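E3 ubiquitin-protein ligase HERC2 (Homo sapiens, PDB 4L1M) probably transfers ubiquitin to substrate proteins as a HECT-type ligase, of which this RCC1-like beta-propeller domain is a part that may serve protein binding. Local coordinates at residues His108-Ala113 and Val156-Gly161; Val118-Cys123 and Lys141-Phe146; Gln342-Leu347 and Ala356-Asp361. All blocks are in the same frame, centred on the assembly; numbering follows the deposited sequence.

Contact 1 (His108-Ala113 and Val156-Gly161); sequences HYLALA and VHIACG. With SO4 (sulfate ion), chain G.
NE2 of His-108 rests on Cys-160 and is held by the blade that carries this cysteine: Ser-165 OG makes a hydrogen bond to it, and Tyr-164 O a weak one. Cys-160 SG lies over one face of the imidazole, 4.2 Å from the ring centroid of His-108 and 28° off the ring normal, where a soft, polarisable sulfur packs well. At the ring edge and near its plane, His-108 CE1 approaches Gly-161 O at 3.2 Å. The ring gets there because a chi1 of 77° folds it back over its own main chain. Farther along the strands the contact turns apolar. Leu-110 CG meets Cys-160 SG at 3.6 Å, while its CD1 branch reaches the carbonyl O of Ala-159. Ile-158 sends CD1 toward two leucines, 3.8 Å from Leu-110 CB and 4.1 Å from Leu-112 CB; its long branch also reaches the carbonyl O of Leu-110. Leu-112 CD2 then lies 3.7 Å from the backbone C of Val-156. Tyr-109 points away from the partner strand, and its OH donates to O4 of a sulfate, probably from the crystallisation liquor, at 3.1 Å, an ion also bound by Arg-64. With the antiparallel strand axes 7.3 Å apart, too far to pair, side chains fill the space between them and reach the opposite backbone: the face-to-face packing of two adjacent blades in an RCC1-type seven-bladed beta-propeller.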
# COMPACT_ATOMS: atom_id res chain seq x y z
N HIS A 108 2.30 8.28 9.46
CA HIS A 108 3.36 7.55 10.11
C HIS A 108 4.01 6.62 9.12
O HIS A 108 3.43 6.32 8.10
CB HIS A 108 2.89 6.84 11.37
CG HIS A 108 2.12 5.58 11.12
ND1 HIS A 108 0.88 5.58 10.52
CD2 HIS A 108 2.37 4.29 11.46
CE1 HIS A 108 0.42 4.34 10.47
NE2 HIS A 108 1.30 3.54 11.04
N TYR A 109 5.23 6.20 9.44
CA TYR A 109 6.08 5.52 8.49
C TYR A 109 6.69 4.32 9.17
O TYR A 109 6.94 4.36 10.38
CB TYR A 109 7.16 6.48 8.01
CG TYR A 109 6.59 7.84 7.71
CD1 TYR A 109 6.06 8.14 6.47
CD2 TYR A 109 6.51 8.80 8.70
CE1 TYR A 109 5.50 9.37 6.20
CE2 TYR A 109 5.95 10.03 8.46
CZ TYR A 109 5.44 10.32 7.21
OH TYR A 109 4.87 11.57 6.99
N LEU A 110 6.92 3.26 8.40
CA LEU A 110 7.76 2.14 8.82
C LEU A 110 8.92 1.92 7.84
O LEU A 110 8.78 2.15 6.64
CB LEU A 110 6.95 0.86 8.84
CG LEU A 110 5.75 0.82 9.75
CD1 LEU A 110 5.12 -0.56 9.65
CD2 LEU A 110 6.12 1.10 11.19
N ALA A 111 10.03 1.44 8.37
CA ALA A 111 11.15 1.07 7.56
C ALA A 111 11.74 -0.23 8.07
O ALA A 111 11.81 -0.44 9.28
CB ALA A 111 12.19 2.17 7.59
N LEU A 112 12.19 -1.08 7.14
CA LEU A 112 12.68 -2.42 7.47
C LEU A 112 14.11 -2.59 6.98
O LEU A 112 14.39 -2.39 5.81
CB LEU A 112 11.81 -3.49 6.80
CG LEU A 112 12.28 -4.95 6.93
CD1 LEU A 112 12.42 -5.35 8.39
CD2 LEU A 112 11.31 -5.90 6.27
N ALA A 113 14.99 -2.98 7.89
CA ALA A 113 16.41 -3.21 7.59
C ALA A 113 16.66 -4.63 7.09
O ALA A 113 15.91 -5.56 7.40
CB ALA A 113 17.25 -2.93 8.83
N VAL A 156 9.78 -9.74 7.49
CA VAL A 156 10.09 -9.60 6.07
C VAL A 156 9.13 -8.72 5.29
O VAL A 156 9.42 -8.39 4.17
CB VAL A 156 10.15 -10.97 5.38
CG1 VAL A 156 11.29 -11.81 5.97
CG2 VAL A 156 8.82 -11.72 5.49
N HIS A 157 7.98 -8.37 5.85
CA HIS A 157 7.07 -7.44 5.21
C HIS A 157 6.53 -6.42 6.22
O HIS A 157 6.40 -6.73 7.39
CB HIS A 157 5.94 -8.18 4.54
CG HIS A 157 5.26 -7.37 3.48
ND1 HIS A 157 4.14 -6.60 3.70
CD2 HIS A 157 5.61 -7.18 2.19
CE1 HIS A 157 3.81 -5.98 2.57
NE2 HIS A 157 4.69 -6.32 1.64
N ILE A 158 6.25 -5.21 5.76
CA ILE A 158 5.67 -4.17 6.61
C ILE A 158 4.53 -3.42 5.89
O ILE A 158 4.49 -3.34 4.65
CB ILE A 158 6.72 -3.14 7.06
CG1 ILE A 158 7.56 -2.66 5.89
CG2 ILE A 158 7.59 -3.74 8.14
CD1 ILE A 158 8.38 -1.42 6.18
N ALA A 159 3.59 -2.91 6.67
CA ALA A 159 2.45 -2.25 6.10
C ALA A 159 1.91 -1.25 7.08
O ALA A 159 2.02 -1.45 8.28
CB ALA A 159 1.39 -3.27 5.74
N CYS A 160 1.29 -0.19 6.57
CA CYS A 160 0.61 0.79 7.37
C CYS A 160 -0.84 0.96 6.95
O CYS A 160 -1.19 0.89 5.76
CB CYS A 160 1.28 2.13 7.22
SG CYS A 160 2.94 2.21 7.89
N GLY A 161 -1.69 1.23 7.94
CA GLY A 161 -3.01 1.78 7.72
C GLY A 161 -2.97 3.25 8.04
O GLY A 161 -1.90 3.82 8.28
S SO4 G . 3.11 14.68 7.97
O1 SO4 G . 4.12 15.59 7.39
O2 SO4 G . 2.07 15.49 8.66
O3 SO4 G . 2.49 13.87 6.88
O4 SO4 G . 3.76 13.74 8.93

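Contact 2 (Val118-Cys123 and Lys141-Phe146); sequences VYSWGC and KVISAF
Tyr-119 and Val-142 form the non-hydrogen-bonded pair of two antiparallel strands, and their side chains leave the same sheet face. The tyrosine ring slants across the valine, bringing CE2 3.4 Å from Val-142 CG2, an approach made neither squarely over the face nor at the edge. With CG lying opposite the carbonyl carbon (chi1 -63°), Tyr-119 brings its ring beside the Lys-141 to Val-142 peptide, at a slant. Ser-120 and Lys-141 point from the other face. The lysine extends outward, as suits a long charged chain at the surface, whereas Ser-120 OG is small enough to bond to the backbone O of Leu-129 while lying against Ile-143 CG1. On the serine's side, Val-118 divides its branches: CG1 meets Ile-143 CD1 at 3.9 Å, and CG2 meets Phe-146 CD2 at 3.8 Å, each crossing at a slant. Phe-146 is brought back toward the strand by a short 3-10 segment. Beneath these side chains, Ser-120 and Lys-141 exchange two backbone bonds, Ser-120 N to Lys-141 O at 2.9 Å and Lys-141 N to Ser-120 O at 3.1 Å; Ile-143 N adds a nearly straight bond (173°) to Val-118 O at 2.8 Å. The backbone thus fixes the register of the blade's third and fourth strands, while Val-118 and, from the following 3-10 segment, Phe-146 offer an apolar surface to Val-155 of the next blade.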
# COMPACT_ATOMS: atom_id res chain seq x y z
N VAL A 118 12.95 -3.20 12.63
CA VAL A 118 11.86 -2.35 12.12
C VAL A 118 11.91 -0.99 12.82
O VAL A 118 12.08 -0.93 14.04
CB VAL A 118 10.49 -2.98 12.38
CG1 VAL A 118 9.39 -2.13 11.79
CG2 VAL A 118 10.44 -4.37 11.79
N TYR A 119 11.79 0.08 12.05
CA TYR A 119 11.81 1.44 12.58
C TYR A 119 10.47 2.08 12.33
O TYR A 119 9.83 1.79 11.33
CB TYR A 119 12.86 2.31 11.90
CG TYR A 119 14.25 1.83 12.11
CD1 TYR A 119 14.74 0.73 11.41
CD2 TYR A 119 15.10 2.47 13.01
CE1 TYR A 119 16.04 0.28 11.60
CE2 TYR A 119 16.40 2.05 13.20
CZ TYR A 119 16.87 0.95 12.49
OH TYR A 119 18.15 0.50 12.70
N SER A 120 10.05 2.95 13.24
CA SER A 120 8.79 3.67 13.05
C SER A 120 8.95 5.10 13.45
O SER A 120 9.75 5.42 14.32
CB SER A 120 7.66 3.02 13.87
OG SER A 120 7.93 3.15 15.25
N TRP A 121 8.22 5.98 12.80
CA TRP A 121 8.15 7.36 13.24
C TRP A 121 6.90 8.06 12.73
O TRP A 121 6.12 7.49 11.95
CB TRP A 121 9.44 8.13 12.88
CG TRP A 121 9.69 8.38 11.42
CD1 TRP A 121 9.65 9.59 10.79
CD2 TRP A 121 10.09 7.43 10.41
NE1 TRP A 121 9.95 9.45 9.47
CE2 TRP A 121 10.22 8.13 9.21
CE3 TRP A 121 10.31 6.05 10.41
CZ2 TRP A 121 10.59 7.52 8.00
CZ3 TRP A 121 10.69 5.43 9.21
CH2 TRP A 121 10.82 6.16 8.03
N GLY A 122 6.71 9.30 13.19
CA GLY A 122 5.54 10.09 12.85
C GLY A 122 4.58 10.14 14.01
O GLY A 122 5.00 10.17 15.17
N CYS A 123 3.29 10.18 13.69
CA CYS A 123 2.22 10.26 14.69
C CYS A 123 2.14 9.02 15.57
O CYS A 123 2.28 7.89 15.09
CB CYS A 123 0.88 10.47 14.00
SG CYS A 123 -0.47 10.84 15.15
N LYS A 141 12.71 5.28 15.12
CA LYS A 141 13.08 4.58 16.32
C LYS A 141 12.83 3.09 16.13
O LYS A 141 11.79 2.69 15.59
CB LYS A 141 12.25 5.09 17.50
CG LYS A 141 12.64 4.45 18.82
CD LYS A 141 11.87 5.03 19.98
CE LYS A 141 12.33 4.44 21.29
NZ LYS A 141 11.21 4.44 22.26
N VAL A 142 13.76 2.28 16.61
CA VAL A 142 13.66 0.83 16.48
C VAL A 142 12.49 0.37 17.31
O VAL A 142 12.35 0.81 18.44
CB VAL A 142 14.92 0.10 17.02
CG1 VAL A 142 14.76 -1.40 16.90
CG2 VAL A 142 16.15 0.53 16.26
N ILE A 143 11.66 -0.50 16.75
CA ILE A 143 10.64 -1.18 17.52
C ILE A 143 11.31 -2.38 18.16
O ILE A 143 11.50 -3.42 17.51
CB ILE A 143 9.47 -1.65 16.66
CG1 ILE A 143 8.79 -0.47 15.95
CG2 ILE A 143 8.46 -2.39 17.53
CD1 ILE A 143 7.61 -0.89 15.07
N SER A 144 11.65 -2.25 19.44
CA SER A 144 12.39 -3.29 20.13
C SER A 144 11.63 -4.62 20.24
O SER A 144 12.24 -5.66 20.33
CB SER A 144 12.82 -2.81 21.51
OG SER A 144 11.68 -2.59 22.31
N ALA A 145 10.31 -4.59 20.20
CA ALA A 145 9.55 -5.84 20.14
C ALA A 145 10.03 -6.79 19.01
O ALA A 145 9.90 -7.98 19.14
CB ALA A 145 8.06 -5.55 19.97
N PHE A 146 10.57 -6.27 17.92
CA PHE A 146 11.03 -7.13 16.84
C PHE A 146 12.54 -7.40 16.85
O PHE A 146 13.02 -8.23 16.07
CB PHE A 146 10.64 -6.54 15.48
CG PHE A 146 9.17 -6.57 15.21
CD1 PHE A 146 8.47 -7.78 15.26
CD2 PHE A 146 8.48 -5.41 14.90
CE1 PHE A 146 7.11 -7.81 15.01
CE2 PHE A 146 7.13 -5.43 14.64
CZ PHE A 146 6.44 -6.63 14.69

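Contact 3 (Gln342-Leu347 and Ala356-Asp361); sequences QHFDTL and ALPGLD
Phe-344 and Asp-345 occupy the two central positions of a type I beta turn, His-343 to Thr-346, in a loop of the seven-bladed propeller, and both lean on Leu-357 and Pro-358. Their side chains share the same first torsion: in each, CG is flanked by both the backbone N and the carbonyl carbon, with chi1 62° for Phe-344 and 66° for Asp-345. This puts the ring and the carboxylate both against one leucine methyl, from directions roughly at right angles. Leu-357 CD2 sits over a face of the phenyl ring, 4.2 Å from the centroid of Phe-344 and 17° off the normal, a CH-pi contact shifted somewhat toward the rim. The same CD2 lies 3.6 Å from Asp-345 CG, the two side chains crossing at about a right angle. A branched aliphatic residue suits this place because its methyl packs on the ring while also touching the carboxylate; the charge needs another partner. Asp-345 OD2 finds it in a salt bridge with Lys-351 of strand 350-352, which probably favours the ionised carboxylate. Pro-358, whose nitrogen has no hydrogen to satisfy, adds a compact apolar surface, its CD 3.9 Å from Asp-345 CB and equally 3.9 Å from Phe-344 CE1. Phe-344 also meets Trp-30 edge-to-face, which ties this loop to the sheet joining the two chain ends. At the edge of the ring, in its plane, Phe-344 CZ approaches Pro-358 O at 3.6 Å.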
# COMPACT_ATOMS: atom_id res chain seq x y z
N GLN A 342 -5.38 13.04 -11.22
CA GLN A 342 -4.65 11.79 -10.99
C GLN A 342 -4.43 11.02 -12.28
O GLN A 342 -3.63 10.08 -12.32
CB GLN A 342 -5.41 10.84 -10.05
CG GLN A 342 -5.60 11.33 -8.63
CD GLN A 342 -6.84 12.18 -8.49
OE1 GLN A 342 -7.06 13.07 -9.30
NE2 GLN A 342 -7.66 11.90 -7.48
N HIS A 343 -5.20 11.39 -13.31
CA HIS A 343 -5.12 10.76 -14.62
C HIS A 343 -4.89 11.83 -15.67
O HIS A 343 -5.80 12.59 -15.99
CB HIS A 343 -6.42 10.03 -14.92
CG HIS A 343 -6.83 9.12 -13.82
ND1 HIS A 343 -6.39 7.82 -13.72
CD2 HIS A 343 -7.61 9.34 -12.73
CE1 HIS A 343 -6.90 7.27 -12.64
NE2 HIS A 343 -7.64 8.17 -12.02
N PHE A 344 -3.69 11.86 -16.23
CA PHE A 344 -3.33 12.90 -17.18
C PHE A 344 -3.90 12.65 -18.57
O PHE A 344 -3.70 13.46 -19.44
CB PHE A 344 -1.82 13.07 -17.25
CG PHE A 344 -1.07 11.85 -17.73
CD1 PHE A 344 -1.05 11.52 -19.07
CD2 PHE A 344 -0.37 11.07 -16.85
CE1 PHE A 344 -0.35 10.40 -19.51
CE2 PHE A 344 0.33 9.95 -17.28
CZ PHE A 344 0.34 9.62 -18.61
N ASP A 345 -4.60 11.54 -18.78
CA ASP A 345 -5.14 11.23 -20.10
C ASP A 345 -6.62 11.54 -20.25
O ASP A 345 -7.19 11.25 -21.29
CB ASP A 345 -4.91 9.74 -20.43
CG ASP A 345 -5.70 8.80 -19.53
OD1 ASP A 345 -6.03 9.21 -18.39
OD2 ASP A 345 -5.97 7.65 -19.95
N THR A 346 -7.24 12.08 -19.21
CA THR A 346 -8.67 12.40 -19.28
C THR A 346 -8.98 13.77 -18.67
O THR A 346 -8.41 14.14 -17.66
CB THR A 346 -9.55 11.29 -18.64
OG1 THR A 346 -10.90 11.76 -18.49
CG2 THR A 346 -9.03 10.87 -17.28
N LEU A 347 -9.89 14.50 -19.31
CA LEU A 347 -10.32 15.83 -18.85
C LEU A 347 -11.46 15.70 -17.80
O LEU A 347 -11.54 16.49 -16.87
CB LEU A 347 -10.72 16.74 -20.03
N ALA A 356 -4.91 1.99 -20.67
CA ALA A 356 -3.48 2.25 -20.68
C ALA A 356 -3.26 3.74 -20.73
O ALA A 356 -3.96 4.44 -21.44
CB ALA A 356 -2.82 1.59 -21.88
N LEU A 357 -2.32 4.22 -19.92
CA LEU A 357 -1.87 5.58 -20.02
C LEU A 357 -0.88 5.64 -21.17
O LEU A 357 -0.03 4.76 -21.28
CB LEU A 357 -1.20 6.02 -18.73
CG LEU A 357 -2.14 6.19 -17.54
CD1 LEU A 357 -1.37 6.21 -16.24
CD2 LEU A 357 -2.96 7.46 -17.70
N PRO A 358 -0.98 6.67 -22.02
CA PRO A 358 -0.10 6.79 -23.17
C PRO A 358 1.24 7.37 -22.77
O PRO A 358 1.34 7.98 -21.69
CB PRO A 358 -0.84 7.77 -24.07
CG PRO A 358 -1.57 8.65 -23.11
CD PRO A 358 -1.94 7.79 -21.94
N GLY A 359 2.24 7.16 -23.62
CA GLY A 359 3.60 7.59 -23.36
C GLY A 359 4.47 6.60 -22.60
O GLY A 359 5.69 6.62 -22.75
N LEU A 360 3.85 5.71 -21.81
CA LEU A 360 4.57 4.88 -20.82
C LEU A 360 4.96 3.46 -21.26
O LEU A 360 5.83 2.82 -20.63
CB LEU A 360 3.71 4.77 -19.58
CG LEU A 360 3.30 6.07 -18.90
CD1 LEU A 360 2.60 5.78 -17.57
CD2 LEU A 360 4.51 6.98 -18.67
N ASP A 361 4.32 2.97 -22.32
CA ASP A 361 4.58 1.61 -22.86
C ASP A 361 6.05 1.38 -23.20
O ASP A 361 6.55 0.27 -23.10
CB ASP A 361 3.71 1.35 -24.11
CG ASP A 361 2.26 1.78 -23.92
OD1 ASP A 361 1.49 1.09 -23.20
OD2 ASP A 361 1.89 2.83 -24.49

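Overall arrangement
Contacts 1 and 2 share one blade and touch directly, since strands 108-113 and 118-122 are neighbours in its sheet; along the chain contact 2 is nested inside the loop that contact 1 closes. Both are buried, but contact 1 lies nearer the middle of the propeller and joins two sheets by side-chain packing, without backbone pairing, whereas contact 2 joins strands within a sheet and leans on backbone bonds. Contact 3 stands apart, its centre about 30 Å from that of contact 1 and on the opposite side of the chain's centre. It is a surface contact between loops, where a ring, a methyl and a carboxylate replace strand pairing.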